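Local atomic coordinates of glutathione S-transferase (Ceriporiopsis subvermispora, PDB entry 6J3E), a protein that binds glutathione and, as a fungal member of the glutathione S-transferase family, probably catalyses its transfer to electrophilic substrates. Residues 121-126 against 180-185; 130-135 against 215-220. One frame throughout, in Å; residues are numbered along the deposited sequence.

Interaction 1 of 2, residues 121-126 against 180-185; sequences EAIVRA and AGFGQI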
ATOM      1  N   GLU A 121      -4.596   4.950  -0.868  1.00 53.01           N
ATOM      2  CA  GLU A 121      -5.306   4.826   0.396  1.00 52.12           C
ATOM      3  C   GLU A 121      -4.860   5.885   1.394  1.00 51.74           C
ATOM      4  O   GLU A 121      -5.694   6.459   2.093  1.00 51.09           O
ATOM      5  CB  GLU A 121      -5.110   3.432   0.982  1.00 50.94           C
ATOM      6  CG  GLU A 121      -6.092   2.432   0.421  1.00 59.80           C
ATOM      7  CD  GLU A 121      -7.492   3.006   0.325  1.00 61.71           C
ATOM      8  OE1 GLU A 121      -8.055   3.376   1.379  1.00 64.65           O
ATOM      9  OE2 GLU A 121      -8.017   3.093  -0.806  1.00 61.98           O
ATOM     10  N   ALA A 122      -3.556   6.165   1.477  1.00 48.44           N
ATOM     11  CA  ALA A 122      -3.082   7.070   2.522  1.00 48.23           C
ATOM     12  C   ALA A 122      -3.254   8.546   2.170  1.00 51.32           C
ATOM     13  O   ALA A 122      -3.498   9.359   3.066  1.00 50.64           O
ATOM     14  CB  ALA A 122      -1.613   6.800   2.845  1.00 49.28           C
ATOM     15  N   ILE A 123      -3.121   8.923   0.902  1.00 48.81           N
ATOM     16  CA  ILE A 123      -3.024  10.326   0.497  1.00 43.04           C
ATOM     17  C   ILE A 123      -4.263  10.772  -0.266  1.00 49.20           C
ATOM     18  O   ILE A 123      -4.958  11.705   0.149  1.00 50.37           O
ATOM     19  CB  ILE A 123      -1.746  10.575  -0.336  1.00 47.96           C
ATOM     20  CG1 ILE A 123      -0.486  10.216   0.460  1.00 50.62           C
ATOM     21  CG2 ILE A 123      -1.692  11.990  -0.836  1.00 45.98           C
ATOM     22  CD1 ILE A 123      -0.555  10.619   1.916  1.00 53.50           C
ATOM     23  N   VAL A 124      -4.564  10.107  -1.381  1.00 50.77           N
ATOM     24  CA  VAL A 124      -5.410  10.695  -2.414  1.00 46.64           C
ATOM     25  C   VAL A 124      -6.786  11.022  -1.869  1.00 50.73           C
ATOM     26  O   VAL A 124      -7.329  12.104  -2.137  1.00 55.46           O
ATOM     27  CB  VAL A 124      -5.494   9.759  -3.631  1.00 54.03           C
ATOM     28  CG1 VAL A 124      -6.639  10.177  -4.556  1.00 53.65           C
ATOM     29  CG2 VAL A 124      -4.185   9.769  -4.384  1.00 49.67           C
ATOM     30  N   ARG A 125      -7.373  10.113  -1.087  1.00 51.43           N
ATOM     31  CA  ARG A 125      -8.699  10.391  -0.546  1.00 53.73           C
ATOM     32  C   ARG A 125      -8.660  11.415   0.579  1.00 53.88           C
ATOM     33  O   ARG A 125      -9.668  12.084   0.820  1.00 55.24           O
ATOM     34  CB  ARG A 125      -9.352   9.108  -0.061  1.00 53.93           C
ATOM     35  CG  ARG A 125      -9.038   7.934  -0.938  1.00 68.28           C
ATOM     36  CD  ARG A 125      -9.082   6.662  -0.130  1.00 72.75           C
ATOM     37  NE  ARG A 125     -10.421   6.413   0.398  1.00 73.50           N
ATOM     38  CZ  ARG A 125     -10.682   5.513   1.335  1.00 81.06           C
ATOM     39  NH1 ARG A 125     -11.925   5.336   1.775  1.00 82.82           N
ATOM     40  NH2 ARG A 125      -9.689   4.794   1.854  1.00 79.94           N
ATOM     41  N   ALA A 126      -7.523  11.556   1.268  1.00 53.65           N
ATOM     42  CA  ALA A 126      -7.397  12.605   2.277  1.00 54.83           C
ATOM     43  C   ALA A 126      -7.332  13.982   1.629  1.00 49.77           C
ATOM     44  O   ALA A 126      -7.891  14.945   2.159  1.00 51.00           O
ATOM     45  CB  ALA A 126      -6.160  12.360   3.144  1.00 51.72           C
ATOM     46  N   ALA A 180      -1.455  13.101   8.656  1.00 48.33           N
ATOM     47  CA  ALA A 180      -1.183  11.732   9.072  1.00 44.18           C
ATOM     48  C   ALA A 180      -0.861  10.842   7.867  1.00 53.04           C
ATOM     49  O   ALA A 180       0.021   9.964   7.945  1.00 49.91           O
ATOM     50  CB  ALA A 180      -2.365  11.198   9.880  1.00 36.97           C
ATOM     51  N   GLY A 181      -1.518  11.092   6.732  1.00 51.18           N
ATOM     52  CA  GLY A 181      -1.195  10.347   5.526  1.00 52.87           C
ATOM     53  C   GLY A 181       0.257  10.511   5.117  1.00 53.13           C
ATOM     54  O   GLY A 181       0.964   9.533   4.871  1.00 52.32           O
ATOM     55  N   PHE A 182       0.726  11.753   5.040  1.00 50.38           N
ATOM     56  CA  PHE A 182       2.133  11.932   4.719  1.00 49.45           C
ATOM     57  C   PHE A 182       3.049  11.432   5.834  1.00 49.41           C
ATOM     58  O   PHE A 182       4.197  11.091   5.558  1.00 48.37           O
ATOM     59  CB  PHE A 182       2.414  13.393   4.403  1.00 49.64           C
ATOM     60  CG  PHE A 182       1.960  13.790   3.048  1.00 53.82           C
ATOM     61  CD1 PHE A 182       0.641  14.167   2.836  1.00 52.12           C
ATOM     62  CD2 PHE A 182       2.840  13.755   1.968  1.00 53.07           C
ATOM     63  CE1 PHE A 182       0.211  14.516   1.576  1.00 49.77           C
ATOM     64  CE2 PHE A 182       2.418  14.102   0.698  1.00 48.66           C
ATOM     65  CZ  PHE A 182       1.105  14.482   0.504  1.00 53.11           C
ATOM     66  N   GLY A 183       2.563  11.366   7.074  1.00 52.13           N
ATOM     67  CA  GLY A 183       3.377  10.844   8.154  1.00 51.33           C
ATOM     68  C   GLY A 183       3.652   9.366   8.001  1.00 53.70           C
ATOM     69  O   GLY A 183       4.692   8.870   8.445  1.00 56.66           O
ATOM     70  N   GLN A 184       2.735   8.642   7.371  1.00 53.12           N
ATOM     71  CA  GLN A 184       3.007   7.253   7.065  1.00 50.63           C
ATOM     72  C   GLN A 184       4.041   7.140   5.961  1.00 52.51           C
ATOM     73  O   GLN A 184       4.884   6.235   5.981  1.00 52.54           O
ATOM     74  CB  GLN A 184       1.725   6.545   6.665  1.00 51.09           C
ATOM     75  CG  GLN A 184       0.669   6.617   7.709  1.00 53.82           C
ATOM     76  CD  GLN A 184      -0.651   6.181   7.139  1.00 62.07           C
ATOM     77  OE1 GLN A 184      -1.532   7.005   6.863  1.00 66.13           O
ATOM     78  NE2 GLN A 184      -0.800   4.875   6.932  1.00 67.43           N
ATOM     79  N   ILE A 185       4.001   8.040   4.981  1.00 50.37           N
ATOM     80  CA  ILE A 185       5.025   7.964   3.950  1.00 50.54           C
ATOM     81  C   ILE A 185       6.388   8.211   4.576  1.00 54.33           C
ATOM     82  O   ILE A 185       7.343   7.462   4.328  1.00 52.38           O
ATOM     83  CB  ILE A 185       4.739   8.946   2.801  1.00 50.45           C
ATOM     84  CG1 ILE A 185       3.348   8.708   2.215  1.00 50.79           C
ATOM     85  CG2 ILE A 185       5.783   8.772   1.682  1.00 46.04           C
ATOM     86  CD1 ILE A 185       3.156   9.419   0.873  1.00 44.96           C
TER
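Ile123 reaches over to Gly181 and Phe182 where segments 121-126 and 180-185 run almost antiparallel, at 156°, on helices 109-136 and 169-189 of the all-helical C-terminal domain of the transferase. Glycine suits this crossing: the axes of the two short segments come within 8.3 Å, and a beta carbon on Gly181 would run into both Ala122 O and Ile123 CD1. Instead, Gly181 CA lies 3.5 Å from Ala122 O in a CA-H...O contact, while the small Ala122 adds little bulk. With Ile123 CG1 anti to the carbonyl carbon (chi1 -59°), the longer branch turns toward the glycine, and CD1 rests 3.3 Å from Gly181 C. That methyl also makes a CH-pi contact over one face of Phe182, 20° off the ring normal, while CG2 meets the ring at CE1 and CZ. Ile185 crosses at a right angle, its CD1 3.8 Å from Ile123 CG1. Cutting Ile123 back to alanine removes both branches and is likely to open a gap beside the Phe182 face and Ile185 CD1. Phe182 also meets Trp240 and Phe232 edge-to-face. The looser side belongs to the partly exposed Gln184, whose OE1 approaches Ala122 CB only to 4.0 Å; Phe117 of the second subunit packs against both residues. The chemistry is thus almost wholly apolar, and close fit of shape rather than paired polar groups joins the helices.

Interaction 2 of 2, residues 130-135 against 215-220; sequences IMLPAT and VIWVKR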
ATOM      1  N   ILE A 130     -10.313  18.946   0.342  1.00 52.01           N
ATOM      2  CA  ILE A 130      -9.719  20.272   0.226  1.00 46.41           C
ATOM      3  C   ILE A 130      -9.316  20.576  -1.202  1.00 52.15           C
ATOM      4  O   ILE A 130      -9.501  21.699  -1.682  1.00 55.47           O
ATOM      5  CB  ILE A 130      -8.518  20.390   1.180  1.00 50.50           C
ATOM      6  CG1 ILE A 130      -9.017  20.579   2.622  1.00 53.16           C
ATOM      7  CG2 ILE A 130      -7.570  21.516   0.725  1.00 49.47           C
ATOM      8  CD1 ILE A 130      -7.999  20.248   3.673  1.00 50.98           C
ATOM      9  N   MET A 131      -8.791  19.579  -1.908  1.00 45.22           N
ATOM     10  CA  MET A 131      -8.128  19.857  -3.170  1.00 52.96           C
ATOM     11  C   MET A 131      -9.079  19.874  -4.367  1.00 53.21           C
ATOM     12  O   MET A 131      -8.884  20.670  -5.287  1.00 52.67           O
ATOM     13  CB  MET A 131      -7.006  18.839  -3.395  1.00 52.80           C
ATOM     14  CG  MET A 131      -5.797  19.029  -2.481  1.00 49.36           C
ATOM     15  SD  MET A 131      -5.138  20.717  -2.543  1.00 49.01           S
ATOM     16  CE  MET A 131      -4.843  20.920  -4.320  1.00 47.52           C
ATOM     17  N   LEU A 132     -10.106  19.032  -4.391  1.00 52.47           N
ATOM     18  CA  LEU A 132     -11.022  19.056  -5.530  1.00 47.15           C
ATOM     19  C   LEU A 132     -11.770  20.378  -5.644  1.00 54.48           C
ATOM     20  O   LEU A 132     -11.858  20.915  -6.764  1.00 52.59           O
ATOM     21  CB  LEU A 132     -11.989  17.869  -5.462  1.00 42.54           C
ATOM     22  CG  LEU A 132     -11.380  16.468  -5.507  1.00 52.75           C
ATOM     23  CD1 LEU A 132     -12.420  15.417  -5.866  1.00 51.43           C
ATOM     24  CD2 LEU A 132     -10.209  16.410  -6.451  1.00 45.19           C
ATOM     25  N   PRO A 133     -12.323  20.960  -4.571  1.00 49.97           N
ATOM     26  CA  PRO A 133     -12.895  22.306  -4.716  1.00 51.12           C
ATOM     27  C   PRO A 133     -11.862  23.326  -5.148  1.00 52.56           C
ATOM     28  O   PRO A 133     -12.138  24.170  -6.006  1.00 54.70           O
ATOM     29  CB  PRO A 133     -13.437  22.609  -3.315  1.00 49.72           C
ATOM     30  CG  PRO A 133     -13.626  21.277  -2.689  1.00 51.44           C
ATOM     31  CD  PRO A 133     -12.527  20.429  -3.214  1.00 52.19           C
ATOM     32  N   ALA A 134     -10.666  23.274  -4.570  1.00 49.15           N
ATOM     33  CA  ALA A 134      -9.624  24.189  -5.003  1.00 49.90           C
ATOM     34  C   ALA A 134      -9.349  24.049  -6.499  1.00 53.24           C
ATOM     35  O   ALA A 134      -9.184  25.056  -7.198  1.00 50.74           O
ATOM     36  CB  ALA A 134      -8.351  23.951  -4.191  1.00 54.24           C
ATOM     37  N   THR A 135      -9.290  22.816  -7.025  1.00 51.44           N
ATOM     38  CA  THR A 135      -8.965  22.753  -8.445  1.00 55.03           C
ATOM     39  C   THR A 135     -10.143  23.145  -9.312  1.00 51.31           C
ATOM     40  O   THR A 135      -9.937  23.537 -10.466  1.00 49.02           O
ATOM     41  CB  THR A 135      -8.455  21.374  -8.884  1.00 58.31           C
ATOM     42  OG1 THR A 135      -9.543  20.544  -9.318  1.00 59.83           O
ATOM     43  CG2 THR A 135      -7.725  20.714  -7.797  1.00 51.79           C
ATOM     44  N   VAL A 215       2.152  16.362  -4.706  1.00 49.94           N
ATOM     45  CA  VAL A 215       2.535  17.496  -3.873  1.00 51.91           C
ATOM     46  C   VAL A 215       2.584  18.770  -4.701  1.00 52.37           C
ATOM     47  O   VAL A 215       2.134  19.828  -4.248  1.00 53.99           O
ATOM     48  CB  VAL A 215       3.870  17.223  -3.156  1.00 49.20           C
ATOM     49  CG1 VAL A 215       4.371  18.481  -2.455  1.00 48.84           C
ATOM     50  CG2 VAL A 215       3.682  16.136  -2.147  1.00 48.14           C
ATOM     51  N   ILE A 216       3.091  18.690  -5.935  1.00 50.63           N
ATOM     52  CA  ILE A 216       3.150  19.891  -6.770  1.00 55.17           C
ATOM     53  C   ILE A 216       1.742  20.372  -7.103  1.00 55.73           C
ATOM     54  O   ILE A 216       1.505  21.578  -7.263  1.00 56.71           O
ATOM     55  CB  ILE A 216       4.002  19.653  -8.038  1.00 55.38           C
ATOM     56  CG1 ILE A 216       4.542  20.977  -8.557  1.00 57.35           C
ATOM     57  CG2 ILE A 216       3.213  18.980  -9.160  1.00 54.64           C
ATOM     58  CD1 ILE A 216       5.339  21.727  -7.540  1.00 54.53           C
ATOM     59  N   TRP A 217       0.783  19.445  -7.177  1.00 56.25           N
ATOM     60  CA  TRP A 217      -0.624  19.809  -7.319  1.00 52.38           C
ATOM     61  C   TRP A 217      -1.080  20.655  -6.144  1.00 52.86           C
ATOM     62  O   TRP A 217      -1.742  21.686  -6.315  1.00 53.72           O
ATOM     63  CB  TRP A 217      -1.468  18.532  -7.431  1.00 48.79           C
ATOM     64  CG  TRP A 217      -2.967  18.698  -7.462  1.00 53.71           C
ATOM     65  CD1 TRP A 217      -3.690  19.640  -8.154  1.00 53.21           C
ATOM     66  CD2 TRP A 217      -3.929  17.889  -6.768  1.00 53.80           C
ATOM     67  NE1 TRP A 217      -5.028  19.447  -7.948  1.00 49.23           N
ATOM     68  CE2 TRP A 217      -5.207  18.385  -7.102  1.00 48.75           C
ATOM     69  CE3 TRP A 217      -3.833  16.780  -5.912  1.00 48.27           C
ATOM     70  CZ2 TRP A 217      -6.377  17.814  -6.609  1.00 52.21           C
ATOM     71  CZ3 TRP A 217      -4.992  16.224  -5.414  1.00 46.36           C
ATOM     72  CH2 TRP A 217      -6.252  16.736  -5.771  1.00 51.37           C
ATOM     73  N   VAL A 218      -0.746  20.216  -4.930  1.00 57.76           N
ATOM     74  CA  VAL A 218      -1.129  20.968  -3.739  1.00 53.50           C
ATOM     75  C   VAL A 218      -0.461  22.328  -3.748  1.00 51.91           C
ATOM     76  O   VAL A 218      -1.078  23.344  -3.402  1.00 51.44           O
ATOM     77  CB  VAL A 218      -0.767  20.167  -2.478  1.00 50.35           C
ATOM     78  CG1 VAL A 218      -0.966  21.011  -1.234  1.00 45.01           C
ATOM     79  CG2 VAL A 218      -1.591  18.896  -2.411  1.00 48.85           C
ATOM     80  N   LYS A 219       0.811  22.370  -4.155  1.00 51.49           N
ATOM     81  CA  LYS A 219       1.557  23.619  -4.103  1.00 55.36           C
ATOM     82  C   LYS A 219       1.027  24.602  -5.126  1.00 55.12           C
ATOM     83  O   LYS A 219       0.815  25.779  -4.813  1.00 57.80           O
ATOM     84  CB  LYS A 219       3.048  23.373  -4.333  1.00 54.72           C
ATOM     85  CG  LYS A 219       3.885  24.654  -4.332  1.00 58.96           C
ATOM     86  CD  LYS A 219       5.373  24.374  -4.592  1.00 61.71           C
ATOM     87  CE  LYS A 219       6.231  25.620  -4.417  1.00 56.21           C
ATOM     88  NZ  LYS A 219       7.678  25.332  -4.530  1.00 55.90           N
ATOM     89  N   ARG A 220       0.785  24.138  -6.353  1.00 56.84           N
ATOM     90  CA  ARG A 220       0.398  25.080  -7.394  1.00 53.05           C
ATOM     91  C   ARG A 220      -1.058  25.501  -7.248  1.00 56.58           C
ATOM     92  O   ARG A 220      -1.377  26.686  -7.419  1.00 56.85           O
ATOM     93  CB  ARG A 220       0.691  24.484  -8.762  1.00 49.43           C
ATOM     94  CG  ARG A 220       2.163  24.570  -9.078  1.00 61.23           C
ATOM     95  CD  ARG A 220       2.635  23.450  -9.978  1.00 64.14           C
ATOM     96  NE  ARG A 220       2.607  23.833 -11.378  1.00 66.38           N
ATOM     97  CZ  ARG A 220       3.684  24.028 -12.125  1.00 63.68           C
ATOM     98  NH1 ARG A 220       4.901  23.861 -11.617  1.00 62.14           N
ATOM     99  NH2 ARG A 220       3.527  24.376 -13.389  1.00 63.77           N
TER
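The turn of helix 206-222 that carries Trp217 toward Met131 is fastened by a backbone bond from Arg220 N to Ile216 O, 2.8 Å long. The contact itself is a Met-aromatic one, set between two helices of the C-terminal domain; the axes of segments 130-135 and 215-220 lie at 54° and approach no closer than 10.8 Å. Such a separation leaves room for large side chains, and an indole with a flexible thioether suits it. Trp217 CG lies anti to the backbone N (chi1 175°), an extension that carries the ring across to helix 109-136. Met131 lies along one face of that ring: CB comes in over the benzene rim, 3.3 Å from Trp217 CH2, and bends at chi2 and chi3 curl the chain so that CE sits over the five-membered ring, 3.9 Å from its centroid, in a CH-pi contact. The same bent end brings CE to 3.8 Å from Val218 CA. Val218 meets the thioether crosswise through CG2. Leu132 and Thr135 come to the edge of the indole, near its plane, although the place of the threonine methyl is doubtful because it crowds Met131 O. The rings of Trp214 and Trp20 also meet the indole, while Arg220 turns away from the contact to salt bridges with Asp17 and Glu251. Between the methionine's two ends, SD stands almost straight above the six-membered ring of Trp217, 5.0 Å from its centroid.

How the interactions relate
Helix 109-136 serves both contacts, meeting helix 169-189 in interaction 1 and helix 206-222 in interaction 2, with centres about 15 Å apart. Phe182 CE2 packs against Val215 CG2 at 3.7 Å, so the two contacts adjoin through packed side chains. Interaction 1 reaches toward the subunit interface, and its Ile123 side chain is about 10 Å from that of Lys26, which binds glutathione in a structure of this protein; none is bound to this chain. Interaction 2 borders that site more closely: the Leu132 side chain is about 4 Å from that of Arg151, and the Trp217 side chain about 7 Å from that of Asn23. A 1,2-ethanediol, probably from the crystallisation liquor, lies about 4 Å from the Trp217 side chain and may mark a pocket.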